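Alginate lyase AlgAT5 (Defluviitalea, PDB 5ZQI) probably cleaves the polysaccharide alginate by beta-elimination, as a beta-sandwich lyase of polysaccharide lyase family 7. Local coordinates at residues W67-P72 and E91-N96; V163-D168 and V173-L178; L183-E186 and E191-D194. One frame throughout, in Å; residues are numbered along the deposited sequence.

Interaction 1 (W67-P72 and E91-N96)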
# COMPACT_ATOMS: atom_id res chain seq x y z
N TRP A 67 4.16 3.04 -11.71
CA TRP A 67 3.64 3.56 -10.47
C TRP A 67 3.85 5.06 -10.43
O TRP A 67 4.72 5.60 -11.11
CB TRP A 67 4.34 2.94 -9.27
CG TRP A 67 4.20 1.44 -9.03
CD1 TRP A 67 5.09 0.47 -9.36
CD2 TRP A 67 3.10 0.78 -8.39
NE1 TRP A 67 4.62 -0.76 -8.94
CE2 TRP A 67 3.40 -0.59 -8.33
CE3 TRP A 67 1.91 1.23 -7.82
CZ2 TRP A 67 2.54 -1.51 -7.79
CZ3 TRP A 67 1.04 0.32 -7.27
CH2 TRP A 67 1.37 -1.04 -7.23
N LYS A 68 3.07 5.74 -9.60
CA LYS A 68 3.36 7.10 -9.16
C LYS A 68 3.30 7.12 -7.64
O LYS A 68 2.62 6.28 -7.03
CB LYS A 68 2.43 8.14 -9.77
CG LYS A 68 1.00 8.08 -9.41
CD LYS A 68 0.24 9.31 -9.97
CE LYS A 68 -1.23 9.19 -9.75
NZ LYS A 68 -1.93 10.42 -10.23
N LEU A 69 4.02 8.05 -7.02
CA LEU A 69 4.16 8.12 -5.57
C LEU A 69 3.44 9.34 -5.01
O LEU A 69 3.63 10.44 -5.52
CB LEU A 69 5.63 8.17 -5.17
CG LEU A 69 5.95 8.32 -3.68
CD1 LEU A 69 5.64 7.07 -2.92
CD2 LEU A 69 7.44 8.70 -3.52
N THR A 70 2.63 9.14 -3.96
CA THR A 70 2.11 10.25 -3.15
C THR A 70 2.89 10.34 -1.84
O THR A 70 3.11 9.32 -1.18
CB THR A 70 0.63 10.09 -2.86
OG1 THR A 70 -0.08 9.97 -4.11
CG2 THR A 70 0.11 11.29 -2.04
N LEU A 71 3.32 11.56 -1.49
CA LEU A 71 4.12 11.83 -0.30
C LEU A 71 3.28 12.30 0.87
O LEU A 71 2.12 12.72 0.73
CB LEU A 71 5.14 12.92 -0.62
CG LEU A 71 6.26 12.57 -1.60
CD1 LEU A 71 7.03 13.83 -2.02
CD2 LEU A 71 7.20 11.54 -1.06
N PRO A 72 3.87 12.23 2.10
CA PRO A 72 3.17 12.78 3.28
C PRO A 72 3.52 14.23 3.61
O PRO A 72 3.24 14.74 4.70
CB PRO A 72 3.63 11.85 4.41
CG PRO A 72 5.06 11.51 3.98
CD PRO A 72 5.01 11.35 2.47
N GLU A 91 13.91 10.60 4.57
CA GLU A 91 13.05 10.16 5.67
C GLU A 91 11.87 9.31 5.23
O GLU A 91 11.51 8.35 5.94
CB GLU A 91 12.50 11.37 6.43
CG GLU A 91 11.73 11.00 7.70
CD GLU A 91 11.44 12.17 8.60
OE1 GLU A 91 11.77 13.31 8.22
OE2 GLU A 91 10.89 11.93 9.70
N TYR A 92 11.24 9.62 4.11
CA TYR A 92 9.95 9.02 3.78
C TYR A 92 9.97 7.94 2.72
O TYR A 92 9.05 7.11 2.73
CB TYR A 92 8.94 10.12 3.36
CG TYR A 92 8.75 11.17 4.43
CD1 TYR A 92 8.28 10.83 5.68
CD2 TYR A 92 9.08 12.49 4.20
CE1 TYR A 92 8.12 11.78 6.66
CE2 TYR A 92 8.97 13.44 5.18
CZ TYR A 92 8.49 13.09 6.40
OH TYR A 92 8.35 14.08 7.34
N PHE A 93 10.99 7.89 1.86
CA PHE A 93 10.96 7.00 0.68
C PHE A 93 12.39 6.73 0.21
O PHE A 93 12.95 7.51 -0.56
CB PHE A 93 10.11 7.61 -0.42
CG PHE A 93 10.03 6.80 -1.71
CD1 PHE A 93 9.25 5.66 -1.78
CD2 PHE A 93 10.71 7.21 -2.85
CE1 PHE A 93 9.15 4.96 -2.96
CE2 PHE A 93 10.63 6.51 -4.02
CZ PHE A 93 9.82 5.37 -4.09
N HIS A 94 12.96 5.67 0.71
CA HIS A 94 14.37 5.40 0.50
C HIS A 94 14.73 3.96 0.71
O HIS A 94 14.03 3.26 1.25
CB HIS A 94 15.19 6.31 1.46
CG HIS A 94 15.05 6.00 2.88
ND1 HIS A 94 14.08 6.53 3.66
CD2 HIS A 94 15.70 5.13 3.66
CE1 HIS A 94 14.16 6.03 4.87
NE2 HIS A 94 15.14 5.18 4.90
N VAL A 95 15.93 3.61 0.23
CA VAL A 95 16.39 2.24 0.42
C VAL A 95 16.90 2.05 1.85
O VAL A 95 17.57 2.93 2.42
CB VAL A 95 17.48 1.88 -0.60
CG1 VAL A 95 18.00 0.45 -0.41
CG2 VAL A 95 16.93 2.07 -2.03
N ASN A 96 16.60 0.89 2.43
CA ASN A 96 17.01 0.62 3.80
C ASN A 96 18.54 0.45 3.88
O ASN A 96 19.26 0.40 2.88
CB ASN A 96 16.28 -0.61 4.35
CG ASN A 96 16.59 -1.91 3.60
OD1 ASN A 96 17.42 -1.97 2.70
ND2 ASN A 96 15.95 -2.98 4.02

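Interaction 2 (V163-D168 and V173-L178). With SO4 (sulfate ion), chain B.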
# COMPACT_ATOMS: atom_id res chain seq x y z
N VAL A 163 -1.31 -1.28 4.18
CA VAL A 163 -0.13 -1.66 3.41
C VAL A 163 -0.53 -2.51 2.21
O VAL A 163 -0.14 -3.68 2.06
CB VAL A 163 0.85 -2.40 4.33
CG1 VAL A 163 1.38 -1.44 5.42
CG2 VAL A 163 0.26 -3.65 4.94
N GLY A 164 -1.35 -1.95 1.37
CA GLY A 164 -1.82 -2.60 0.16
C GLY A 164 -3.30 -2.37 -0.01
O GLY A 164 -4.09 -2.53 0.94
N GLN A 165 -3.71 -1.98 -1.21
CA GLN A 165 -5.12 -1.76 -1.48
C GLN A 165 -5.49 -2.14 -2.91
O GLN A 165 -4.66 -2.11 -3.84
CB GLN A 165 -5.53 -0.28 -1.34
CG GLN A 165 -5.08 0.42 -0.11
CD GLN A 165 -5.71 1.81 -0.04
OE1 GLN A 165 -6.92 1.94 -0.17
NE2 GLN A 165 -4.90 2.84 0.14
N ILE A 166 -6.78 -2.42 -3.09
CA ILE A 166 -7.47 -2.13 -4.34
C ILE A 166 -8.35 -0.92 -4.05
O ILE A 166 -9.08 -0.94 -3.06
CB ILE A 166 -8.33 -3.30 -4.85
CG1 ILE A 166 -7.47 -4.51 -5.17
CG2 ILE A 166 -9.13 -2.83 -6.12
CD1 ILE A 166 -8.35 -5.78 -5.46
N HIS A 167 -8.33 0.08 -4.94
CA HIS A 167 -9.11 1.31 -4.83
C HIS A 167 -9.87 1.50 -6.14
O HIS A 167 -9.40 1.07 -7.19
CB HIS A 167 -8.16 2.50 -4.55
CG HIS A 167 -8.79 3.66 -3.86
ND1 HIS A 167 -9.55 4.60 -4.53
CD2 HIS A 167 -8.75 4.06 -2.56
CE1 HIS A 167 -9.96 5.52 -3.67
NE2 HIS A 167 -9.51 5.21 -2.47
N ASP A 168 -11.04 2.14 -6.08
CA ASP A 168 -11.80 2.46 -7.30
C ASP A 168 -11.98 3.97 -7.40
O ASP A 168 -11.20 4.73 -6.79
CB ASP A 168 -13.10 1.66 -7.33
CG ASP A 168 -14.14 2.14 -6.36
OD1 ASP A 168 -13.93 3.15 -5.67
OD2 ASP A 168 -15.21 1.50 -6.28
N VAL A 173 -11.64 -0.59 -2.11
CA VAL A 173 -12.40 -1.81 -2.36
C VAL A 173 -11.99 -2.84 -1.32
O VAL A 173 -12.83 -3.34 -0.57
CB VAL A 173 -12.16 -2.29 -3.80
CG1 VAL A 173 -12.91 -3.62 -4.04
CG2 VAL A 173 -12.66 -1.28 -4.84
N ILE A 174 -10.69 -3.13 -1.22
CA ILE A 174 -10.16 -3.81 -0.05
C ILE A 174 -8.85 -3.14 0.37
O ILE A 174 -8.16 -2.51 -0.43
CB ILE A 174 -9.92 -5.33 -0.26
CG1 ILE A 174 -8.88 -5.58 -1.34
CG2 ILE A 174 -11.22 -6.06 -0.54
CD1 ILE A 174 -8.21 -6.97 -1.21
N MET A 175 -8.52 -3.31 1.65
CA MET A 175 -7.26 -2.85 2.20
C MET A 175 -6.63 -3.92 3.09
O MET A 175 -7.33 -4.64 3.82
CB MET A 175 -7.41 -1.55 3.03
CG MET A 175 -8.07 -0.41 2.26
SD MET A 175 -7.87 1.22 3.00
CE MET A 175 -8.71 0.91 4.54
N ILE A 176 -5.31 -4.03 3.00
CA ILE A 176 -4.52 -4.87 3.90
C ILE A 176 -4.16 -4.02 5.11
O ILE A 176 -3.39 -3.07 4.99
CB ILE A 176 -3.27 -5.41 3.18
CG1 ILE A 176 -3.64 -6.05 1.84
CG2 ILE A 176 -2.53 -6.42 4.09
CD1 ILE A 176 -4.65 -7.19 1.89
N ARG A 177 -4.68 -4.39 6.27
CA ARG A 177 -4.69 -3.52 7.44
C ARG A 177 -4.06 -4.23 8.63
O ARG A 177 -4.38 -5.39 8.91
CB ARG A 177 -6.12 -3.11 7.75
CG ARG A 177 -6.26 -2.03 8.81
CD ARG A 177 -7.71 -1.47 8.80
NE ARG A 177 -7.85 -0.48 9.86
CZ ARG A 177 -8.24 0.78 9.70
NH1 ARG A 177 -8.66 1.21 8.53
NH2 ARG A 177 -8.28 1.57 10.75
N LEU A 178 -3.21 -3.52 9.35
CA LEU A 178 -2.64 -3.98 10.62
C LEU A 178 -3.13 -3.06 11.72
O LEU A 178 -2.96 -1.84 11.64
CB LEU A 178 -1.13 -4.01 10.58
CG LEU A 178 -0.50 -4.58 11.85
CD1 LEU A 178 -0.71 -6.06 12.04
CD2 LEU A 178 1.00 -4.23 11.87
S SO4 B . -10.92 4.45 10.75
O1 SO4 B . -11.49 4.24 12.08
O2 SO4 B . -11.65 3.67 9.76
O3 SO4 B . -10.98 5.87 10.41
O4 SO4 B . -9.53 4.00 10.73

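Interaction 3 (L183-E186 and E191-D194)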
# COMPACT_ATOMS: atom_id res chain seq x y z
N LEU A 183 -3.50 -8.53 11.74
CA LEU A 183 -3.38 -8.28 10.31
C LEU A 183 -4.57 -8.92 9.61
O LEU A 183 -4.80 -10.11 9.77
CB LEU A 183 -2.07 -8.86 9.82
CG LEU A 183 -1.72 -8.57 8.38
CD1 LEU A 183 -1.36 -7.11 8.13
CD2 LEU A 183 -0.57 -9.44 7.85
N PHE A 184 -5.32 -8.12 8.84
CA PHE A 184 -6.58 -8.57 8.28
C PHE A 184 -6.90 -7.80 7.01
O PHE A 184 -6.24 -6.82 6.67
CB PHE A 184 -7.73 -8.45 9.31
CG PHE A 184 -8.01 -7.05 9.76
CD1 PHE A 184 -7.34 -6.51 10.83
CD2 PHE A 184 -8.98 -6.27 9.13
CE1 PHE A 184 -7.59 -5.22 11.27
CE2 PHE A 184 -9.24 -4.97 9.55
CZ PHE A 184 -8.56 -4.46 10.63
N VAL A 185 -7.88 -8.30 6.27
CA VAL A 185 -8.39 -7.65 5.07
C VAL A 185 -9.64 -6.89 5.48
O VAL A 185 -10.56 -7.47 6.09
CB VAL A 185 -8.70 -8.64 3.94
CG1 VAL A 185 -9.09 -7.90 2.69
CG2 VAL A 185 -7.56 -9.57 3.72
N GLU A 186 -9.67 -5.59 5.16
CA GLU A 186 -10.80 -4.70 5.45
C GLU A 186 -11.51 -4.32 4.15
O GLU A 186 -10.87 -4.13 3.10
CB GLU A 186 -10.32 -3.44 6.16
CG GLU A 186 -11.42 -2.69 6.88
CD GLU A 186 -10.96 -1.36 7.49
OE1 GLU A 186 -10.58 -0.44 6.72
OE2 GLU A 186 -10.97 -1.24 8.72
N GLU A 191 -14.05 -5.76 8.94
CA GLU A 191 -13.17 -6.88 8.71
C GLU A 191 -13.82 -7.91 7.81
O GLU A 191 -14.97 -8.32 8.02
CB GLU A 191 -12.82 -7.52 10.05
CG GLU A 191 -12.14 -6.57 11.04
CD GLU A 191 -11.77 -7.23 12.36
OE1 GLU A 191 -11.78 -8.47 12.44
OE2 GLU A 191 -11.47 -6.49 13.32
N LEU A 192 -13.07 -8.35 6.80
CA LEU A 192 -13.52 -9.40 5.89
C LEU A 192 -12.92 -10.76 6.23
O LEU A 192 -13.60 -11.77 6.08
CB LEU A 192 -13.15 -9.04 4.45
CG LEU A 192 -13.86 -7.80 3.91
CD1 LEU A 192 -13.41 -7.53 2.48
CD2 LEU A 192 -15.35 -7.93 3.95
N ALA A 193 -11.66 -10.79 6.65
CA ALA A 193 -10.96 -12.03 6.92
C ALA A 193 -9.66 -11.71 7.63
O ALA A 193 -9.01 -10.72 7.32
CB ALA A 193 -10.65 -12.80 5.63
N ASP A 194 -9.28 -12.59 8.55
CA ASP A 194 -7.98 -12.52 9.19
C ASP A 194 -6.88 -13.02 8.26
O ASP A 194 -7.05 -14.00 7.54
CB ASP A 194 -7.99 -13.38 10.46
CG ASP A 194 -8.75 -12.74 11.60
OD1 ASP A 194 -9.13 -11.55 11.49
OD2 ASP A 194 -8.98 -13.45 12.60

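Interaction 1 (W67-P72 and E91-N96)
Two sheets of a beta-sandwich meet where Leu69 and Pro72, on and just beyond strand 67-70, press against the rings of Phe93, the first residue of strand 93-95, and Tyr92, just before it. The contact is wholly apolar and consists of two CH-pi pairs set side by side. Leu69 and Phe93 approach from opposite directions, and CD2 of Leu69 stands over the middle of the Phe93 ring, 3.7 Å from its centroid and 12° off the ring normal. The other methyl also touches the ring: Leu69 CD1 lies 4.0 Å from Phe93 CD1, so the forked end spans the ring from its centre to one side. With CG of Leu69 anti to the backbone N (chi1 177°), this fork is carried out toward the ring. At the second pair, Pro72 CG rests over one face of Tyr92, 3.7 Å from Tyr92 CD1 and displaced toward the rim. Consecutive residues can both aim at the other segment because Tyr92 and Phe93 form a classic beta bulge opposite His89. Further out, Phe104 meets the Phe93 ring, and the rings of His89 and His107 meet Tyr92. Aliphatic carbons set over aromatic faces, between the two sheets and the loops beside them, are typical of the core of a beta-sandwich.

Interaction 2 (V163-D168 and V173-L178)
Gln165 and Met175, a non-hydrogen-bonded pair of this antiparallel hairpin, lie side by side and point the same way, with Gln165 OE1 3.4 Å from Met175 SD. The backbone ladder flanks them. Ile176 N gives an almost straight bond to Gly164 O (2.8 Å, 175°), while Ile166 O accepts from Val173 N at 2.8 Å and Ile174 N at 3.3 Å, both from the same face of its plane; Val173 and Ile174 thus both face Ile166, a classic beta bulge. At Gly164 any CB would jam against the preceding carbonyl and crowd Ile176. In the next shell, Glu122 takes a hydrogen bond from Gln165 NE2, and Gln165 OE1 lies in plane at the edge of the His167 ring. Were the glutamine cut back to an alanine, Glu122 would probably lose this donor and a gap open beside Met175 SD. Gln165, Ile166 and His167 spell the QIH signature of family 7 lyases, whose glutamine and histidine line the active cleft in relatives. On the partner strand, Arg177 NH2 donates to O4 of a sulfate at 2.7 Å; this ion, probably from the crystallisation liquor and also hydrogen-bonded to Tyr118 and Lys158, is consistent with an anion-binding spot in a lyase acting on acidic alginate.

Interaction 3 (L183-E186 and E191-D194)
The ring of Phe184 carries Glu191 CG over one face, off centre above the CD2-CE2 bond, with Glu191 CG 3.6 Å from Phe184 CE2. Measured to the centroid this CH-pi contact is 4.0 Å long and leans 29° from the ring normal. The two side chains cross at about a right angle, and the carboxylate of Glu191 is turned 33° from the ring plane. The His182 ring also meets that of Phe184, and the side chain of Phe184 touches Arg177 and Glu179 of strand 172-179. Phe184 reaches this position with CG lodged between its backbone N and carbonyl carbon (chi1 62°), while its CB comes within 3.3 Å of Ala193 O.

Two backbone hydrogen bonds join the strands. Val185 N donates to Ala193 O (2.9 Å), and Val185 O in turn accepts from Leu192 N (2.8 Å), so both polar backbone atoms of Val185 are engaged with one partner strand. Leu192 and Ala193 together face Val185, a classic beta bulge that shifts the pairing by one residue and brings Glu186 opposite Glu191.

The two faces differ in chemistry. On the side of Phe184 stand Glu186, Glu191 and Asp194; Glu186 forms a salt bridge with Arg177, which probably steadies its negative charge, and Asp194 OD1 is hydrogen-bonded to His182. Glu186 OE2 and Glu191 OE2 remain 7.0 Å apart, a separation that is likely to soften their repulsion. On the other side, Val185 and Ala193 turn toward the second sheet and touch Leu226, which Leu192 also reaches; Leu192 CD1 lies 4.3 Å from Val185 CG1. A bulged antiparallel hairpin with an apolar face turned to the second sheet and a largely acidic outer face, Phe184 set among the acids, is typical of the edge of a beta-sandwich sheet.

How the interactions relate
From the N terminus, interaction 1 comes first, closing a loop of 18 residues between 67-72 and 91-96 and joining one sheet of the sandwich to an outermost strand of the other. Interactions 2 and 3 follow in series, each closing a short hairpin; none of the three nests within or crosses another. The two hairpins are consecutive: strands 172-179 and 182-187 are neighbours in the sheet, and Met175 O and Glu186 N, 2.9 Å apart, are probably hydrogen-bonded. Interaction 1 touches neither, its centre lying about 25 Å from that of interaction 3, across the chain's centre. Yet all three reach the same sheet, which interactions 2 and 3 build out strand by strand.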